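Local atomic coordinates of maltose operon transcriptional repressor (PDB entry 3HCW), a protein that probably represses transcription of the maltose operon, with a periplasmic-binding-protein-like C-terminal part that probably senses an effector, as in LacI-family repressors. Residues V69-L74 against S256-I261; P82-L87 against M92-I97; D200-L205 against S230-I235; A206-L211 against V222-F227. One frame throughout, in Å; residues are numbered along the deposited sequence. Where two conformers were deposited one is given.

All four contacts are largely buried and join helices to strands or to one another, two on each side of the chain's centre. Contacts 1 and 2 work on neighbouring parallel strands, 71-74 and 94-97. On the other side, contacts 3 and 4 share helix 201-213, their centres about 9 Å apart, and both reach the second subunit. Contact 1 is purely apolar. Contact 2 adds an aromatic face and one backbone hydrogen bond, made where the chain turns from helix to strand. Contact 3 brings together two capped helix starts, whereas contact 4 sets leucines against a threonine whose hydroxyl is bonded elsewhere.

Contact 1. Residues V69-L74 against S256-I261; sequences VDAFIL and SAILNI
I258 enters between A71 and I73, two residues that alternate with F72 along the strand. Its CD1 meets the A71 methyl, 3.6 Å from CB, and CG1 lies almost as near to that same carbon. On the other branch, CG2 of I258 packs against I73 CD1 at 3.8 Å, the two side chains meeting at a slant. The terminal methyl also rests by the backbone, I258 CD1 being 3.9 Å from F72 O. The isoleucine divides its branches this way because CG1 lies anti to the backbone N (chi1 -165°), leaving CG2 to turn to the I73 side. I73 itself is extended, which carries its CD1 out to the helix. In this periplasmic-binding-protein-like fold the strand runs parallel between strands 9-13 and 94-97, and helix 247-263, from much later in the chain, packs roughly antiparallel to it (152°), the short axes 9.4 Å apart. I95 of strand 94-97 touches both I73 and I258 and widens the apolar patch. F72 leaves the strand on the other side and packs on L87 of helix 82-89. Backbone bonds from A71 and I73 to G11 hold the strand in the sheet, and D70 OD2 is hydrogen-bonded to T7 N.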
loop_
_atom_site.group_PDB
_atom_site.type_symbol
_atom_site.label_atom_id
_atom_site.label_comp_id
_atom_site.label_asym_id
_atom_site.label_seq_id
_atom_site.Cartn_x
_atom_site.Cartn_y
_atom_site.Cartn_z
ATOM N N VAL A 69 14.415 -23.854 4.854
ATOM C CA VAL A 69 14.398 -23.408 3.455
ATOM C C VAL A 69 15.623 -23.907 2.704
ATOM O O VAL A 69 16.586 -24.393 3.312
ATOM C CB VAL A 69 14.250 -21.853 3.290
ATOM C CG1 VAL A 69 12.847 -21.388 3.665
ATOM C CG2 VAL A 69 15.297 -21.104 4.090
ATOM N N ASP A 70 15.564 -23.807 1.379
ATOM C CA ASP A 70 16.660 -24.243 0.512
ATOM C C ASP A 70 17.610 -23.088 0.227
ATOM O O ASP A 70 18.810 -23.289 0.045
ATOM C CB ASP A 70 16.114 -24.839 -0.798
ATOM C CG ASP A 70 15.275 -26.101 -0.567
ATOM O OD1 ASP A 70 14.661 -26.601 -1.536
ATOM O OD2 ASP A 70 15.229 -26.593 0.582
ATOM N N ALA A 71 17.063 -21.874 0.207
ATOM C CA ALA A 71 17.831 -20.686 -0.147
ATOM C C ALA A 71 17.160 -19.401 0.315
ATOM O O ALA A 71 16.023 -19.409 0.806
ATOM C CB ALA A 71 18.061 -20.646 -1.643
ATOM N N PHE A 72 17.876 -18.295 0.142
ATOM C CA PHE A 72 17.419 -16.995 0.608
ATOM C C PHE A 72 17.484 -15.939 -0.473
ATOM O O PHE A 72 18.239 -16.055 -1.429
ATOM C CB PHE A 72 18.259 -16.543 1.792
ATOM C CG PHE A 72 17.890 -17.202 3.076
ATOM C CD1 PHE A 72 16.904 -16.656 3.879
ATOM C CD2 PHE A 72 18.519 -18.376 3.479
ATOM C CE1 PHE A 72 16.549 -17.253 5.092
ATOM C CE2 PHE A 72 18.178 -18.979 4.683
ATOM C CZ PHE A 72 17.191 -18.411 5.498
ATOM N N ILE A 73 16.673 -14.909 -0.316
ATOM C CA ILE A 73 16.793 -13.710 -1.126
ATOM C C ILE A 73 16.794 -12.561 -0.125
ATOM O O ILE A 73 15.780 -12.333 0.541
ATOM C CB ILE A 73 15.614 -13.564 -2.132
ATOM C CG1 ILE A 73 15.571 -14.736 -3.127
ATOM C CG2 ILE A 73 15.700 -12.244 -2.880
ATOM C CD1 ILE A 73 14.442 -14.633 -4.147
ATOM N N LEU A 74 17.939 -11.885 0.024
ATOM C CA LEU A 74 18.021 -10.676 0.863
ATOM C C LEU A 74 17.411 -9.508 0.108
ATOM O O LEU A 74 17.882 -9.152 -0.971
ATOM C CB LEU A 74 19.466 -10.330 1.222
ATOM C CG LEU A 74 20.334 -11.352 1.955
ATOM C CD1 LEU A 74 21.664 -10.738 2.295
ATOM C CD2 LEU A 74 19.659 -11.807 3.206
ATOM N N SER A 256 13.763 -15.993 -10.476
ATOM C CA SER A 256 14.416 -16.767 -11.536
ATOM C C SER A 256 15.869 -17.116 -11.224
ATOM O O SER A 256 16.276 -18.261 -11.418
ATOM C CB SER A 256 14.329 -16.023 -12.861
ATOM O OG SER A 256 12.979 -15.960 -13.284
ATOM N N ALA A 257 16.631 -16.131 -10.732
ATOM C CA ALA A 257 18.051 -16.316 -10.394
ATOM C C ALA A 257 18.269 -17.395 -9.338
ATOM O O ALA A 257 19.120 -18.255 -9.512
ATOM C CB ALA A 257 18.678 -15.009 -9.924
ATOM N N ILE A 258 17.496 -17.347 -8.255
ATOM C CA ILE A 258 17.680 -18.283 -7.144
ATOM C C ILE A 258 17.303 -19.719 -7.550
ATOM O O ILE A 258 17.969 -20.674 -7.142
ATOM C CB ILE A 258 16.970 -17.792 -5.844
ATOM C CG1 ILE A 258 17.465 -18.551 -4.603
ATOM C CG2 ILE A 258 15.446 -17.827 -5.984
ATOM C CD1 ILE A 258 18.994 -18.469 -4.353
ATOM N N LEU A 259 16.272 -19.838 -8.392
ATOM C CA LEU A 259 15.832 -21.103 -8.974
ATOM C C LEU A 259 16.910 -21.706 -9.853
ATOM O O LEU A 259 17.128 -22.918 -9.830
ATOM C CB LEU A 259 14.573 -20.885 -9.808
ATOM C CG LEU A 259 13.189 -21.227 -9.246
ATOM C CD1 LEU A 259 13.085 -21.071 -7.726
ATOM C CD2 LEU A 259 12.113 -20.415 -9.980
ATOM N N ASN A 260 17.586 -20.847 -10.613
ATOM C CA ASN A 260 18.663 -21.259 -11.502
ATOM C C ASN A 260 19.894 -21.703 -10.716
ATOM O O ASN A 260 20.554 -22.670 -11.089
ATOM C CB ASN A 260 19.012 -20.142 -12.494
ATOM C CG ASN A 260 17.936 -19.939 -13.581
ATOM O OD1 ASN A 260 18.067 -19.052 -14.423
ATOM N ND2 ASN A 260 16.877 -20.748 -13.558
ATOM N N ILE A 261 20.181 -21.005 -9.620
ATOM C CA ILE A 261 21.247 -21.406 -8.708
ATOM C C ILE A 261 20.963 -22.798 -8.103
ATOM O O ILE A 261 21.848 -23.652 -8.066
ATOM C CB ILE A 261 21.518 -20.314 -7.634
ATOM C CG1 ILE A 261 22.102 -19.068 -8.311
ATOM C CG2 ILE A 261 22.454 -20.822 -6.535
ATOM C CD1 ILE A 261 22.797 -18.090 -7.387
#

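Contact 2. Residues P82-L87 against M92-I97; sequences PIKQML and MPFIVI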
loop_
_atom_site.group_PDB
_atom_site.type_symbol
_atom_site.label_atom_id
_atom_site.label_comp_id
_atom_site.label_asym_id
_atom_site.label_seq_id
_atom_site.Cartn_x
_atom_site.Cartn_y
_atom_site.Cartn_z
ATOM N N PRO A 82 25.540 -8.288 8.774
ATOM C CA PRO A 82 25.876 -9.472 9.575
ATOM C C PRO A 82 25.008 -10.692 9.261
ATOM O O PRO A 82 25.422 -11.824 9.522
ATOM C CB PRO A 82 25.636 -9.008 11.021
ATOM C CG PRO A 82 25.426 -7.524 10.950
ATOM C CD PRO A 82 24.878 -7.260 9.592
ATOM N N ILE A 83 23.814 -10.458 8.723
ATOM C CA ILE A 83 22.945 -11.547 8.284
ATOM C C ILE A 83 23.344 -12.038 6.874
ATOM O O ILE A 83 23.170 -13.210 6.560
ATOM C CB ILE A 83 21.422 -11.205 8.481
ATOM C CG1 ILE A 83 20.513 -12.412 8.210
ATOM C CG2 ILE A 83 21.011 -10.027 7.669
ATOM C CD1 ILE A 83 19.885 -12.447 6.819
ATOM N N LYS A 84 23.907 -11.151 6.053
ATOM C CA LYS A 84 24.592 -11.566 4.823
ATOM C C LYS A 84 25.850 -12.369 5.176
ATOM O O LYS A 84 26.175 -13.338 4.491
ATOM C CB LYS A 84 24.947 -10.359 3.942
ATOM C CG LYS A 84 25.525 -10.712 2.557
ATOM C CD LYS A 84 25.606 -9.501 1.624
ATOM C CE LYS A 84 26.780 -8.586 1.960
ATOM N NZ LYS A 84 26.725 -7.308 1.194
ATOM N N GLN A 85 26.541 -11.963 6.246
ATOM C CA GLN A 85 27.676 -12.722 6.792
ATOM C C GLN A 85 27.282 -14.096 7.341
ATOM O O GLN A 85 28.040 -15.058 7.206
ATOM C CB GLN A 85 28.410 -11.926 7.878
ATOM C CG GLN A 85 29.703 -11.272 7.403
ATOM C CD GLN A 85 30.687 -12.264 6.790
ATOM O OE1 GLN A 85 31.125 -12.094 5.649
ATOM N NE2 GLN A 85 31.034 -13.308 7.543
ATOM N N MET A 86 26.098 -14.167 7.952
ATOM C CA MET A 86 25.532 -15.416 8.473
ATOM C C MET A 86 25.376 -16.454 7.357
ATOM O O MET A 86 25.892 -17.564 7.475
ATOM C CB MET A 86 24.191 -15.135 9.173
ATOM C CG MET A 86 23.494 -16.336 9.827
ATOM S SD MET A 86 22.004 -15.784 10.686
ATOM C CE MET A 86 22.746 -15.162 12.190
ATOM N N LEU A 87 24.708 -16.069 6.267
ATOM C CA LEU A 87 24.505 -16.950 5.107
ATOM C C LEU A 87 25.805 -17.334 4.404
ATOM O O LEU A 87 25.874 -18.377 3.753
ATOM C CB LEU A 87 23.561 -16.310 4.089
ATOM C CG LEU A 87 22.249 -15.664 4.532
ATOM C CD1 LEU A 87 21.616 -14.967 3.351
ATOM C CD2 LEU A 87 21.283 -16.660 5.150
ATOM N N MET A 92 24.812 -21.022 3.000
ATOM C CA MET A 92 23.485 -20.966 2.392
ATOM C C MET A 92 23.514 -20.224 1.055
ATOM O O MET A 92 24.057 -19.124 0.982
ATOM C CB MET A 92 22.481 -20.301 3.339
ATOM C CG MET A 92 22.086 -21.142 4.557
ATOM S SD MET A 92 21.424 -22.775 4.162
ATOM C CE MET A 92 19.970 -22.384 3.171
ATOM N N PRO A 93 22.942 -20.831 -0.005
ATOM C CA PRO A 93 22.807 -20.161 -1.304
ATOM C C PRO A 93 21.870 -18.969 -1.178
ATOM O O PRO A 93 20.854 -19.068 -0.479
ATOM C CB PRO A 93 22.158 -21.234 -2.189
ATOM C CG PRO A 93 22.449 -22.526 -1.508
ATOM C CD PRO A 93 22.390 -22.198 -0.049
ATOM N N PHE A 94 22.219 -17.849 -1.815
ATOM C CA PHE A 94 21.371 -16.655 -1.760
ATOM C C PHE A 94 21.464 -15.699 -2.948
ATOM O O PHE A 94 22.396 -15.755 -3.743
ATOM C CB PHE A 94 21.512 -15.892 -0.424
ATOM C CG PHE A 94 22.865 -15.283 -0.186
ATOM C CD1 PHE A 94 23.874 -16.018 0.429
ATOM C CD2 PHE A 94 23.116 -13.958 -0.520
ATOM C CE1 PHE A 94 25.122 -15.461 0.678
ATOM C CE2 PHE A 94 24.366 -13.390 -0.274
ATOM C CZ PHE A 94 25.368 -14.144 0.328
ATOM N N ILE A 95 20.458 -14.834 -3.043
ATOM C CA ILE A 95 20.446 -13.689 -3.947
ATOM C C ILE A 95 20.366 -12.440 -3.078
ATOM O O ILE A 95 19.865 -12.497 -1.954
ATOM C CB ILE A 95 19.248 -13.781 -4.965
ATOM C CG1 ILE A 95 19.756 -14.118 -6.355
ATOM C CG2 ILE A 95 18.507 -12.482 -5.115
ATOM C CD1 ILE A 95 20.398 -15.446 -6.459
ATOM N N VAL A 96 20.890 -11.324 -3.574
ATOM C CA VAL A 96 20.697 -10.042 -2.917
ATOM C C VAL A 96 19.981 -9.107 -3.870
ATOM O O VAL A 96 20.380 -8.952 -5.021
ATOM C CB VAL A 96 22.032 -9.410 -2.467
ATOM C CG1 VAL A 96 21.794 -8.074 -1.755
ATOM C CG2 VAL A 96 22.803 -10.363 -1.558
ATOM N N ILE A 97 18.904 -8.500 -3.403
ATOM C CA ILE A 97 18.334 -7.398 -4.135
ATOM C C ILE A 97 18.990 -6.110 -3.635
ATOM O O ILE A 97 18.743 -5.663 -2.507
ATOM C CB ILE A 97 16.807 -7.364 -4.051
ATOM C CG1 ILE A 97 16.241 -8.687 -4.573
ATOM C CG2 ILE A 97 16.259 -6.189 -4.855
ATOM C CD1 ILE A 97 14.746 -8.701 -4.714
#
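L87 and F94 join helix 82-89 to strand 94-97, the second half of the beta-alpha-beta unit that begins with strand 71-74. The leucine lies over one face of the phenylalanine: L87 CD1 is 4.1 Å from the centroid of the F94 ring and 27° off its normal, a CH-pi contact. Nearer the helix backbone, L87 CB sits 3.7 Å from F94 CD1, the two side chains crossing obliquely. F94 CG stands between its own backbone N and carbonyl carbon (chi1 66°), which swings the ring across toward the helix. K84 comes to the far end of the same ring, its CG 4.1 Å from F94 CE2 and its chain running roughly perpendicular to the phenylalanine side chain. Further out along the lysine, CD reaches V96 CG2 at 4.3 Å, and V96 CG2 also lies in the plane of the F94 ring, at its edge. The link from helix to strand is short, and one backbone bond spans it: M92 N donates to L87 O at 2.9 Å, approaching in the carbonyl plane but with a bent N-H...O angle of 136°. Beside this bond the two CB atoms, of L87 and M92, are 4.2 Å apart, while the methionine's bent chain turns its end away from the helix. Outside the pair, F108 stacks on the F94 ring, L87 also packs on F72 of strand 71-74, and K84 NZ has a long, weak ion pair with D105.

Contact 3. Residues D200-L205 against S230-I235; sequences DAMLHL and SYLTEI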
loop_
_atom_site.group_PDB
_atom_site.type_symbol
_atom_site.label_atom_id
_atom_site.label_comp_id
_atom_site.label_asym_id
_atom_site.label_seq_id
_atom_site.Cartn_x
_atom_site.Cartn_y
_atom_site.Cartn_z
ATOM N N ASP A 200 12.120 8.092 -1.552
ATOM C CA ASP A 200 11.146 7.025 -1.718
ATOM C C ASP A 200 9.755 7.601 -1.508
ATOM O O ASP A 200 9.583 8.534 -0.736
ATOM C CB ASP A 200 11.417 5.915 -0.680
ATOM C CG ASP A 200 10.324 4.861 -0.647
ATOM O OD1 ASP A 200 10.172 4.147 -1.658
ATOM O OD2 ASP A 200 9.613 4.754 0.381
ATOM N N ALA A 201 8.770 7.027 -2.195
ATOM C CA ALA A 201 7.390 7.507 -2.201
ATOM C C ALA A 201 6.695 7.548 -0.830
ATOM O O ALA A 201 5.911 8.448 -0.574
ATOM C CB ALA A 201 6.573 6.662 -3.171
ATOM N N MET A 202 6.982 6.580 0.041
ATOM C CA MET A 202 6.360 6.523 1.373
ATOM C C MET A 202 6.798 7.704 2.238
ATOM O O MET A 202 5.962 8.362 2.862
ATOM C CB MET A 202 6.659 5.175 2.054
ATOM C CG MET A 202 5.633 4.751 3.116
ATOM S SD MET A 202 3.880 4.835 2.623
ATOM C CE MET A 202 3.863 3.744 1.208
ATOM N N LEU A 203 8.097 8.003 2.226
ATOM C CA LEU A 203 8.608 9.228 2.848
ATOM C C LEU A 203 8.058 10.498 2.154
ATOM O O LEU A 203 7.650 11.442 2.816
ATOM C CB LEU A 203 10.143 9.226 2.843
ATOM C CG LEU A 203 10.882 10.469 3.351
ATOM C CD1 LEU A 203 10.550 10.686 4.817
ATOM C CD2 LEU A 203 12.397 10.327 3.131
ATOM N N HIS A 204 8.037 10.499 0.825
ATOM C CA HIS A 204 7.503 11.625 0.040
ATOM C C HIS A 204 6.072 12.009 0.399
ATOM O O HIS A 204 5.744 13.189 0.415
ATOM C CB HIS A 204 7.567 11.298 -1.450
ATOM C CG HIS A 204 7.428 12.486 -2.350
ATOM N ND1 HIS A 204 8.393 13.461 -2.450
ATOM C CD2 HIS A 204 6.463 12.818 -3.243
ATOM C CE1 HIS A 204 8.025 14.357 -3.347
ATOM N NE2 HIS A 204 6.851 13.993 -3.838
ATOM N N LEU A 205 5.229 11.018 0.691
ATOM C CA LEU A 205 3.839 11.291 1.050
ATOM C C LEU A 205 3.713 12.051 2.374
ATOM O O LEU A 205 2.811 12.867 2.526
ATOM C CB LEU A 205 3.018 10.014 1.098
ATOM C CG LEU A 205 2.710 9.259 -0.206
ATOM C CD1 LEU A 205 2.003 7.957 0.141
ATOM C CD2 LEU A 205 1.869 10.068 -1.184
ATOM N N SER A 230 4.036 4.113 -8.017
ATOM C CA SER A 230 2.929 3.195 -7.851
ATOM C C SER A 230 1.658 4.014 -8.013
ATOM O O SER A 230 1.706 5.196 -8.375
ATOM C CB SER A 230 2.965 2.562 -6.457
ATOM O OG SER A 230 2.668 3.531 -5.461
ATOM N N TYR A 231 0.533 3.385 -7.699
ATOM C CA TYR A 231 -0.764 4.031 -7.687
ATOM C C TYR A 231 -0.800 5.211 -6.719
ATOM O O TYR A 231 -1.529 6.172 -6.948
ATOM C CB TYR A 231 -1.864 3.005 -7.356
ATOM C CG TYR A 231 -3.274 3.516 -7.560
ATOM C CD1 TYR A 231 -3.721 3.929 -8.824
ATOM C CD2 TYR A 231 -4.164 3.584 -6.495
ATOM C CE1 TYR A 231 -5.023 4.405 -9.012
ATOM C CE2 TYR A 231 -5.468 4.052 -6.669
ATOM C CZ TYR A 231 -5.891 4.464 -7.920
ATOM O OH TYR A 231 -7.181 4.931 -8.067
ATOM N N LEU A 232 0.030 5.156 -5.676
ATOM C CA LEU A 232 0.031 6.166 -4.610
ATOM C C LEU A 232 0.634 7.509 -4.993
ATOM O O LEU A 232 0.176 8.541 -4.517
ATOM C CB LEU A 232 0.710 5.621 -3.352
ATOM C CG LEU A 232 -0.010 4.448 -2.677
ATOM C CD1 LEU A 232 0.817 3.911 -1.523
ATOM C CD2 LEU A 232 -1.415 4.849 -2.208
ATOM N N THR A 233 1.665 7.497 -5.835
ATOM C CA THR A 233 2.228 8.735 -6.358
ATOM C C THR A 233 1.347 9.291 -7.476
ATOM O O THR A 233 1.237 10.500 -7.629
ATOM C CB THR A 233 3.658 8.546 -6.877
ATOM O OG1 THR A 233 3.740 7.335 -7.632
ATOM C CG2 THR A 233 4.646 8.479 -5.725
ATOM N N GLU A 234 0.726 8.394 -8.244
ATOM C CA GLU A 234 -0.257 8.751 -9.259
ATOM C C GLU A 234 -1.446 9.546 -8.700
ATOM O O GLU A 234 -1.919 10.482 -9.330
ATOM C CB GLU A 234 -0.768 7.486 -9.955
ATOM C CG GLU A 234 -1.615 7.770 -11.196
ATOM C CD GLU A 234 -2.047 6.514 -11.946
ATOM O OE1 GLU A 234 -3.116 6.567 -12.585
ATOM O OE2 GLU A 234 -1.325 5.488 -11.907
ATOM N N ILE A 235 -1.929 9.171 -7.519
ATOM C CA ILE A 235 -3.084 9.858 -6.932
ATOM C C ILE A 235 -2.728 10.636 -5.656
ATOM O O ILE A 235 -3.594 10.911 -4.825
ATOM C CB ILE A 235 -4.317 8.919 -6.734
ATOM C CG1 ILE A 235 -4.003 7.783 -5.748
ATOM C CG2 ILE A 235 -4.794 8.360 -8.096
ATOM C CD1 ILE A 235 -5.231 7.138 -5.138
#
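A201 and T233 meet methyl to methyl between the first turns of helices 201-213 and 231-234, which follow the neighbouring parallel strands 194-198 and 222-227 in the periplasmic-binding-protein-like fold. The meeting across the two helices is apolar. A201 CB lies 3.7 Å from T233 CG2, with the two CA atoms the nearest pair of the contact. L232 receives two residues of the longer helix: M202 CE stands 4.1 Å from L232 CD1, and L205 CD1 is 4.4 Å from L232 CB. The other methyl of that leucine, L205 CD2, packs against the carbonyl oxygen L232 O at 4.0 Å. M202 CG lies trans to its backbone N (chi1 -155°) and the chain then bends at both later torsions, which brings its methyl round to the leucine though its CB does not face that helix. P25, from helix 25-39, touches M202 and L232 as well, and L205 packs on I235 of the second subunit, so this small apolar patch reaches the dimer interface. The polar bonds lie within each segment or run outside it. T233 turns its OG1 to D229 OD1, leaving CG2 for the alanine. D200 OD1 is bonded to N228 ND2 and to a glycerol probably from the crystallisation liquor. Both helix starts are N-capped by a side chain. D200 OD2 accepts from M202 N at 3.2 Å, the donor standing well above the carboxylate plane (71° out of it). At the shorter helix the capping oxygen is a hydroxyl, S230 OG, which takes L232 N at 3.1 Å with an N-H...O angle of 154°.

Contact 4. Residues A206-L211 against V222-F227; sequences AILSVL and VMTATF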
loop_
_atom_site.group_PDB
_atom_site.type_symbol
_atom_site.label_atom_id
_atom_site.label_comp_id
_atom_site.label_asym_id
_atom_site.label_seq_id
_atom_site.Cartn_x
_atom_site.Cartn_y
_atom_site.Cartn_z
ATOM N N ALA A 206 4.617 11.779 3.316
ATOM C CA ALA A 206 4.670 12.521 4.576
ATOM C C ALA A 206 5.096 13.962 4.308
ATOM O O ALA A 206 4.562 14.880 4.917
ATOM C CB ALA A 206 5.632 11.855 5.561
ATOM N N ILE A 207 6.063 14.141 3.402
ATOM C CA ILE A 207 6.516 15.470 2.991
ATOM C C ILE A 207 5.357 16.307 2.413
ATOM O O ILE A 207 5.170 17.448 2.816
ATOM C CB ILE A 207 7.682 15.420 1.941
ATOM C CG1 ILE A 207 8.801 14.432 2.325
ATOM C CG2 ILE A 207 8.251 16.823 1.687
ATOM C CD1 ILE A 207 9.599 14.781 3.578
ATOM N N LEU A 208 4.589 15.732 1.483
ATOM C CA LEU A 208 3.474 16.440 0.837
ATOM C C LEU A 208 2.429 16.872 1.859
ATOM O O LEU A 208 1.834 17.937 1.725
ATOM C CB LEU A 208 2.822 15.576 -0.260
ATOM C CG LEU A 208 3.747 15.066 -1.372
ATOM C CD1 LEU A 208 3.064 14.051 -2.275
ATOM C CD2 LEU A 208 4.346 16.193 -2.176
ATOM N N SER A 209 2.245 16.047 2.892
ATOM C CA SER A 209 1.288 16.312 3.960
ATOM C C SER A 209 1.700 17.532 4.769
ATOM O O SER A 209 0.862 18.381 5.084
ATOM C CB SER A 209 1.162 15.088 4.863
ATOM O OG SER A 209 0.094 15.250 5.783
ATOM N N VAL A 210 2.995 17.631 5.069
ATOM C CA VAL A 210 3.530 18.766 5.808
ATOM C C VAL A 210 3.481 20.022 4.927
ATOM O O VAL A 210 3.079 21.092 5.384
ATOM C CB VAL A 210 4.953 18.446 6.365
ATOM C CG1 VAL A 210 5.699 19.705 6.777
ATOM C CG2 VAL A 210 4.853 17.462 7.559
ATOM N N LEU A 211 3.835 19.864 3.652
ATOM C CA LEU A 211 3.759 20.953 2.661
ATOM C C LEU A 211 2.330 21.488 2.500
ATOM O O LEU A 211 2.136 22.690 2.325
ATOM C CB LEU A 211 4.337 20.503 1.304
ATOM C CG LEU A 211 5.789 20.757 0.895
ATOM C CD1 LEU A 211 6.780 20.845 2.059
ATOM C CD2 LEU A 211 6.245 19.731 -0.120
ATOM N N VAL A 222 6.896 25.190 -5.069
ATOM C CA VAL A 222 7.984 24.235 -5.282
ATOM C C VAL A 222 7.528 23.064 -6.133
ATOM O O VAL A 222 6.368 22.665 -6.097
ATOM C CB VAL A 222 8.590 23.659 -3.952
ATOM C CG1 VAL A 222 9.352 24.710 -3.200
ATOM C CG2 VAL A 222 7.520 22.997 -3.074
ATOM N N MET A 223 8.456 22.520 -6.911
ATOM C CA MET A 223 8.215 21.309 -7.682
ATOM C C MET A 223 8.658 20.099 -6.842
ATOM O O MET A 223 9.593 20.183 -6.028
ATOM C CB MET A 223 8.973 21.347 -9.021
ATOM C CG MET A 223 8.447 22.364 -10.095
ATOM S SD MET A 223 9.338 22.286 -11.701
ATOM C CE MET A 223 10.978 21.846 -11.190
ATOM N N THR A 224 7.977 18.974 -7.011
ATOM C CA THR A 224 8.308 17.788 -6.218
ATOM C C THR A 224 8.386 16.562 -7.094
ATOM O O THR A 224 7.739 16.497 -8.148
ATOM C CB THR A 224 7.321 17.539 -5.024
ATOM O OG1 THR A 224 5.998 17.324 -5.515
ATOM C CG2 THR A 224 7.306 18.724 -4.052
ATOM N N ALA A 225 9.207 15.611 -6.657
ATOM C CA ALA A 225 9.401 14.345 -7.332
ATOM C C ALA A 225 10.003 13.325 -6.360
ATOM O O ALA A 225 10.555 13.700 -5.323
ATOM C CB ALA A 225 10.306 14.529 -8.551
ATOM N N THR A 226 9.899 12.044 -6.704
ATOM C CA THR A 226 10.396 10.968 -5.853
ATOM C C THR A 226 10.733 9.693 -6.631
ATOM O O THR A 226 10.769 9.709 -7.858
ATOM C CB THR A 226 9.398 10.654 -4.708
ATOM O OG1 THR A 226 9.968 9.681 -3.819
ATOM C CG2 THR A 226 8.065 10.169 -5.251
ATOM N N PHE A 227 10.987 8.600 -5.904
ATOM C CA PHE A 227 11.286 7.298 -6.496
ATOM C C PHE A 227 10.241 6.263 -6.116
ATOM O O PHE A 227 9.559 6.418 -5.103
ATOM C CB PHE A 227 12.663 6.796 -6.054
ATOM C CG PHE A 227 13.795 7.691 -6.451
ATOM C CD1 PHE A 227 14.571 7.400 -7.574
ATOM C CD2 PHE A 227 14.103 8.816 -5.687
ATOM C CE1 PHE A 227 15.628 8.231 -7.918
ATOM C CE2 PHE A 227 15.154 9.636 -6.017
ATOM C CZ PHE A 227 15.912 9.351 -7.124
#
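L208 and L211, one helical turn apart, both come down on T224, and its two branches receive one leucine each. The apolar branch is met tip to tip: L211 CD2 stands 4.2 Å from T224 CG2. On the polar branch, L208 CD2 lies 3.9 Å from T224 OG1, a van der Waals approach with the side chains inclined to each other. The threonine's OG1 sits between its backbone N and carbonyl carbon (chi1 61°), which puts CG2 beside the N and gives the two atoms to different neighbours. The buried hydroxyl finds its polar partner outside this pair, in a hydrogen bond with Q240 OE1, and the same Q240 oxygen is bonded by H204 NE2 from the start of the helix. S209 OG bonds to A236 O of the second subunit. Backbone bonds serve the strand instead: M223 and A225 pair with strand 194-198, and T224 is bonded to S284. The contact packs the helix of the beta-alpha-beta unit 194-198, 201-213, 222-227 onto its second strand. Helix 173-187 lies alongside, with M180 against L211 and I176 against I207, while helix 115-129 packs on A225 and F227.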